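Local coordinates for protein Phospholipase/Carboxylesterase (Dyadobacter fermentans, PDB 4H0C) that probably hydrolyses carboxylic esters, perhaps including palmitoyl-protein thioesters, as an alpha/beta hydrolase of the phospholipase/carboxylesterase family, at residues L115-T118 and T119-R123; T195-G198 and D199-Q202. All blocks are in the same frame, centred on the assembly; numbering follows the deposited sequence.

Interaction 1: residues L115-T118 and T119-R123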
ATOM      1  N   LEU A 115       3.833   0.395   0.352  1.00 10.84           N
ATOM      2  CA  LEU A 115       5.051   1.220   0.335  1.00 10.11           C
ATOM      3  C   LEU A 115       6.196   0.450  -0.316  1.00 10.82           C
ATOM      4  O   LEU A 115       6.938   1.004  -1.120  1.00 11.59           O
ATOM      5  CB  LEU A 115       5.444   1.632   1.743  1.00 10.51           C
ATOM      6  CG  LEU A 115       4.496   2.679   2.344  1.00 10.39           C
ATOM      7  CD1 LEU A 115       4.878   2.856   3.798  1.00 12.45           C
ATOM      8  CD2 LEU A 115       4.571   4.027   1.599  1.00 12.66           C
ATOM      9  N   GLU A 116       6.320  -0.838   0.009  1.00 11.50           N
ATOM     10  CA  GLU A 116       7.425  -1.640  -0.505  1.00 11.72           C
ATOM     11  C   GLU A 116       7.296  -1.804  -2.013  1.00 10.68           C
ATOM     12  O   GLU A 116       8.274  -1.643  -2.749  1.00 11.81           O
ATOM     13  CB  GLU A 116       7.489  -3.005   0.195  1.00 12.19           C
ATOM     14  CG  GLU A 116       8.748  -3.832  -0.098  1.00 14.92           C
ATOM     15  CD  GLU A 116      10.060  -3.185   0.347  1.00 14.87           C
ATOM     16  OE1 GLU A 116      10.054  -2.338   1.288  1.00 15.58           O
ATOM     17  OE2 GLU A 116      11.112  -3.561  -0.239  1.00 16.13           O
ATOM     18  N   TYR A 117       6.079  -2.066  -2.490  1.00 11.49           N
ATOM     19  CA  TYR A 117       5.888  -2.210  -3.926  1.00 11.03           C
ATOM     20  C   TYR A 117       6.151  -0.916  -4.691  1.00 11.03           C
ATOM     21  O   TYR A 117       6.870  -0.902  -5.698  1.00 11.71           O
ATOM     22  CB  TYR A 117       4.482  -2.738  -4.294  1.00 11.22           C
ATOM     23  CG  TYR A 117       4.303  -2.727  -5.794  1.00 11.00           C
ATOM     24  CD1 TYR A 117       4.799  -3.776  -6.563  1.00 11.91           C
ATOM     25  CD2 TYR A 117       3.744  -1.622  -6.462  1.00 11.80           C
ATOM     26  CE1 TYR A 117       4.690  -3.759  -7.951  1.00 12.68           C
ATOM     27  CE2 TYR A 117       3.631  -1.603  -7.846  1.00 11.98           C
ATOM     28  CZ  TYR A 117       4.116  -2.663  -8.584  1.00 12.39           C
ATOM     29  OH  TYR A 117       4.027  -2.663  -9.954  1.00 16.55           O
ATOM     30  N   THR A 118       5.552   0.164  -4.216  1.00 11.71           N
ATOM     31  CA  THR A 118       5.639   1.416  -4.957  1.00 10.33           C
ATOM     32  C   THR A 118       7.061   1.985  -4.938  1.00 11.52           C
ATOM     33  O   THR A 118       7.442   2.634  -5.871  1.00 14.49           O
ATOM     34  CB  THR A 118       4.616   2.463  -4.507  1.00 10.83           C
ATOM     35  OG1 THR A 118       4.749   2.660  -3.106  1.00 11.96           O
ATOM     36  CG2 THR A 118       3.189   1.978  -4.816  1.00 11.90           C
ATOM     37  N   THR A 119       7.816   1.736  -3.867  1.00 12.27           N
ATOM     38  CA  THR A 119       9.175   2.261  -3.714  1.00 11.51           C
ATOM     39  C   THR A 119      10.200   1.403  -4.496  1.00 12.71           C
ATOM     40  O   THR A 119      11.219   1.911  -5.004  1.00 13.69           O
ATOM     41  CB  THR A 119       9.494   2.453  -2.225  1.00 13.72           C
ATOM     42  OG1 THR A 119       8.423   3.216  -1.639  1.00 15.85           O
ATOM     43  CG2 THR A 119      10.795   3.252  -2.025  1.00 16.92           C
ATOM     44  N   ARG A 120       9.906   0.115  -4.659  1.00 11.98           N
ATOM     45  CA  ARG A 120      10.726  -0.705  -5.579  1.00 13.42           C
ATOM     46  C   ARG A 120      10.454  -0.360  -7.034  1.00 14.26           C
ATOM     47  O   ARG A 120      11.265  -0.695  -7.913  1.00 15.65           O
ATOM     48  CB  ARG A 120      10.446  -2.195  -5.339  1.00 11.73           C
ATOM     49  CG  ARG A 120      11.035  -2.711  -4.031  1.00 11.39           C
ATOM     50  CD  ARG A 120      10.909  -4.216  -3.968  1.00 13.77           C
ATOM     51  NE  ARG A 120      11.327  -4.734  -2.673  1.00 15.34           N
ATOM     52  CZ  ARG A 120      11.869  -5.935  -2.483  1.00 15.33           C
ATOM     53  NH1 ARG A 120      12.123  -6.729  -3.527  1.00 19.91           N
ATOM     54  NH2 ARG A 120      12.186  -6.322  -1.262  1.00 18.24           N
ATOM     55  N   ASN A 121       9.307   0.284  -7.287  1.00 12.81           N
ATOM     56  CA  ASN A 121       8.818   0.537  -8.643  1.00 12.97           C
ATOM     57  C   ASN A 121       8.336   1.962  -8.772  1.00 11.74           C
ATOM     58  O   ASN A 121       7.199   2.197  -9.171  1.00 14.61           O
ATOM     59  CB  ASN A 121       7.678  -0.439  -8.976  1.00 13.73           C
ATOM     60  CG  ASN A 121       8.141  -1.882  -8.946  1.00 14.08           C
ATOM     61  OD1 ASN A 121       8.790  -2.352  -9.887  1.00 16.96           O
ATOM     62  ND2 ASN A 121       7.827  -2.592  -7.868  1.00 15.53           N
ATOM     63  N   ALA A 122       9.173   2.909  -8.346  1.00 12.97           N
ATOM     64  CA  ALA A 122       8.740   4.315  -8.232  1.00 11.84           C
ATOM     65  C   ALA A 122       8.594   4.929  -9.608  1.00 14.05           C
ATOM     66  O   ALA A 122       9.454   4.762 -10.452  1.00 16.67           O
ATOM     67  CB  ALA A 122       9.692   5.125  -7.364  1.00 12.41           C
ATOM     68  N   ARG A 123       7.459   5.566  -9.824  1.00 13.70           N
ATOM     69  CA  ARG A 123       7.190   6.340 -11.020  1.00 16.06           C
ATOM     70  C   ARG A 123       6.069   7.282 -10.671  1.00 13.39           C
ATOM     71  O   ARG A 123       5.668   7.335  -9.530  1.00 13.70           O
ATOM     72  CB  ARG A 123       6.829   5.460 -12.213  1.00 19.90           C
ATOM     73  CG  ARG A 123       5.858   4.349 -11.918  1.00 20.18           C
ATOM     74  CD  ARG A 123       5.786   3.504 -13.168  1.00 31.03           C
ATOM     75  NE  ARG A 123       5.031   2.278 -13.043  1.00 35.48           N
ATOM     76  CZ  ARG A 123       4.404   1.708 -14.073  1.00 33.90           C
ATOM     77  NH1 ARG A 123       4.424   2.292 -15.276  1.00 31.87           N
ATOM     78  NH2 ARG A 123       3.743   0.572 -13.894  1.00 31.61           N
TER
HETATM   79  O   HOH W   1       4.386  -0.308 -11.245  1.00 22.31           O

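Interaction 2: residues T195-G198 and D199-Q202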
ATOM      1  N   THR A 195      -5.551   1.432  14.006  1.00 20.57           N
ATOM      2  CA  THR A 195      -6.801   1.524  13.251  1.00 21.94           C
ATOM      3  C   THR A 195      -6.706   2.652  12.236  1.00 22.59           C
ATOM      4  O   THR A 195      -5.709   3.382  12.214  1.00 23.07           O
ATOM      5  CB  THR A 195      -7.994   1.800  14.193  1.00 23.51           C
ATOM      6  OG1 THR A 195      -9.221   1.663  13.469  1.00 29.33           O
ATOM      7  CG2 THR A 195      -7.914   3.217  14.771  1.00 22.59           C
ATOM      8  N   ILE A 196      -7.735   2.801  11.399  1.00 19.93           N
ATOM      9  CA  ILE A 196      -7.850   3.980  10.545  1.00 19.00           C
ATOM     10  C   ILE A 196      -8.802   4.960  11.224  1.00 19.42           C
ATOM     11  O   ILE A 196     -10.007   4.678  11.358  1.00 21.65           O
ATOM     12  CB  ILE A 196      -8.362   3.630   9.136  1.00 17.45           C
ATOM     13  CG1 ILE A 196      -7.481   2.539   8.485  1.00 20.14           C
ATOM     14  CG2 ILE A 196      -8.454   4.906   8.289  1.00 17.52           C
ATOM     15  CD1 ILE A 196      -8.031   1.937   7.193  1.00 20.14           C
ATOM     16  N   SER A 197      -8.259   6.090  11.684  1.00 21.13           N
ATOM     17  CA  SER A 197      -9.066   7.111  12.350  1.00 23.16           C
ATOM     18  C   SER A 197      -9.891   7.903  11.329  1.00 23.52           C
ATOM     19  O   SER A 197      -9.564   7.935  10.122  1.00 21.04           O
ATOM     20  CB  SER A 197      -8.197   8.040  13.219  1.00 24.18           C
ATOM     21  OG  SER A 197      -7.374   8.886  12.414  1.00 24.12           O
ATOM     22  N   GLY A 198     -10.968   8.533  11.801  1.00 23.01           N
ATOM     23  CA  GLY A 198     -11.799   9.362  10.920  1.00 25.25           C
ATOM     24  C   GLY A 198     -11.021  10.543  10.371  1.00 24.08           C
ATOM     25  O   GLY A 198     -11.271  11.001   9.240  1.00 27.63           O
ATOM     26  N   ASP A 199     -10.056  11.031  11.158  1.00 25.48           N
ATOM     27  CA  ASP A 199      -9.223  12.166  10.741  1.00 26.90           C
ATOM     28  C   ASP A 199      -8.373  11.802   9.514  1.00 21.85           C
ATOM     29  O   ASP A 199      -8.206  12.616   8.587  1.00 25.73           O
ATOM     30  CB  ASP A 199      -8.330  12.627  11.891  1.00 32.11           C
ATOM     31  CG  ASP A 199      -9.069  13.508  12.929  1.00 45.65           C
ATOM     32  OD1 ASP A 199      -8.386  13.916  13.884  1.00 66.84           O
ATOM     33  OD2 ASP A 199     -10.296  13.791  12.830  1.00 50.95           O
ATOM     34  N   GLU A 200      -7.842  10.585   9.512  1.00 18.92           N
ATOM     35  CA  GLU A 200      -7.032  10.086   8.399  1.00 15.36           C
ATOM     36  C   GLU A 200      -7.874  10.004   7.143  1.00 17.83           C
ATOM     37  O   GLU A 200      -7.421  10.392   6.070  1.00 19.00           O
ATOM     38  CB  GLU A 200      -6.457   8.704   8.710  1.00 18.32           C
ATOM     39  CG  GLU A 200      -5.306   8.730   9.688  1.00 19.13           C
ATOM     40  CD  GLU A 200      -5.018   7.357  10.253  1.00 22.17           C
ATOM     41  OE1 GLU A 200      -5.646   7.015  11.275  1.00 20.21           O
ATOM     42  OE2 GLU A 200      -4.166   6.634   9.672  1.00 18.87           O
ATOM     43  N   ILE A 201      -9.109   9.534   7.295  1.00 19.38           N
ATOM     44  CA  ILE A 201     -10.025   9.413   6.157  1.00 17.41           C
ATOM     45  C   ILE A 201     -10.304  10.782   5.529  1.00 18.51           C
ATOM     46  O   ILE A 201     -10.189  10.922   4.302  1.00 20.07           O
ATOM     47  CB  ILE A 201     -11.353   8.720   6.548  1.00 18.63           C
ATOM     48  CG1 ILE A 201     -11.097   7.255   6.936  1.00 19.74           C
ATOM     49  CG2 ILE A 201     -12.382   8.805   5.410  1.00 19.76           C
ATOM     50  CD1 ILE A 201     -10.552   6.393   5.811  1.00 21.95           C
ATOM     51  N   GLN A 202     -10.659  11.770   6.360  1.00 22.34           N
ATOM     52  CA  GLN A 202     -10.960  13.124   5.872  1.00 23.35           C
ATOM     53  C   GLN A 202      -9.729  13.735   5.226  1.00 22.59           C
ATOM     54  O   GLN A 202      -9.827  14.406   4.189  1.00 25.26           O
ATOM     55  CB  GLN A 202     -11.356  14.078   6.998  1.00 27.77           C
ATOM     56  CG  GLN A 202     -12.575  13.734   7.828  1.00 38.40           C
ATOM     57  CD  GLN A 202     -12.898  14.849   8.819  1.00 42.01           C
ATOM     58  OE1 GLN A 202     -12.805  14.665  10.040  1.00 53.95           O
ATOM     59  NE2 GLN A 202     -13.259  16.027   8.293  1.00 47.49           N
TER
HETATM   60  O   HOH W   2      -4.067   4.003  10.055  1.00 19.32           O

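Interaction 1: residues L115-T118 and T119-R123
Glu-116 and Arg-120 form an i to i+4 salt bridge in which a single carboxylate oxygen does the work. OE2 of Glu-116 takes a hydrogen bond from NE of Arg-120 at 2.7 Å, nearly straight at 163°, and a weak one from NH2. It lies in the guanidinium plane, at the edge of the group, and is itself met on its anti side; the carboxylate plane stands 76° from the guanidinium. The glutamate chain, bent at its second torsion, and the extended arginine chain bring these ends together. The other oxygen, OE1, is satisfied by Tyr-145 OH and Ile-136 N. Shortening Arg-120 to an alanine removes the guanidinium, and Glu-116 OE2 would probably lose its charged mate while OE1 kept its bonds to Tyr-145 and Ile-136.

One residue earlier in the helix, Leu-115 O accepts twice from Thr-119: from backbone N at 3.0 Å and from OG1 at 2.7 Å, the two donors arriving from opposite faces of the carbonyl plane. OG1 sits beside its own backbone N and can reach back to this carbonyl. Tyr-117 O is served by the side chain of Asn-121, whose ND2 donates at 2.9 Å and 158°. The same ND2 lies 3.3 Å above the Tyr-117 ring plane, offset toward its rim, with the ring and amide planes moderately inclined. At the far end of the ring, Tyr-117 OH bonds water 1 at 2.7 Å, which also accepts from Arg-123 NH2; that nitrogen is salt-bridged to Glu-93.

Thus the last turn of helix 109-120 and its exit are fastened within the unit of strand 102-107, this helix and strand 127-131: Leu-115 and Thr-118 rest on strand 127-131, Tyr-117 on helix 77-94, and Thr-119 on helix 167-179.

Interaction 2: residues T195-G198 and D199-Q202
Ser-197 and Glu-200 bond to each other reciprocally at the start of helix 198-206, and the glutamate can be followed outward. Its CB lies 3.5 Å from Ser-197 O. Next, CG, which chi1 of -75° sets beside Glu-200's own backbone N, passes 3.4 Å from Ser-197 OG, and the chain then runs extended (chi2 164°) back past the serine. CD follows, 3.5 Å from Ser-197 OG. At the tip, OE1 accepts two bonds from Ser-197: from OG at 2.8 Å, on the anti lone pair, and from backbone N at 2.8 Å, from above the carboxylate plane. Arg-192 adds a salt bridge to this oxygen. OE2 is satisfied by Ser-157 OG and by water 2, which also donates to Thr-195 O.

In return, Glu-200 N donates weakly to Ser-197 OG at 3.4 Å, so the hydroxyl both gives and receives. The first helical bonds follow, from Ile-201 N to Ser-197 O and from Gln-202 N to Gly-198 O. Beside this polar network, Ile-196 CG2 packs on Ile-201 CD1 at 3.6 Å, the two chains crossing at about a right angle; both also touch Phe-131 of strand 127-131. With Ser-197 as N-cap and Glu-200 three residues on, the geometry is that of a capping box, which starts the helix following the loop from strand 183-190.

In the fold
Interaction 1 precedes interaction 2 along the chain, and their centres lie 23 Å apart on opposite sides of the chain's centre; the nearest atoms are about 11 Å from each other, so they do not touch. One is at the C-terminal end of helix 109-120, the other at the N-terminal start of helix 198-206. Both adjoin strand 127-131 of the seven-stranded mixed sheet, and both belong to the same alpha/beta hydrolase fold. Helix 109-120 begins within a GxSxG pattern consistent with a nucleophile elbow, while residues 195-198 come directly after His-194 of a probable Ser-His-Asp triad. Interaction 1 lies at the helix end away from the elbow, whereas interaction 2 follows the probable catalytic histidine closely in sequence.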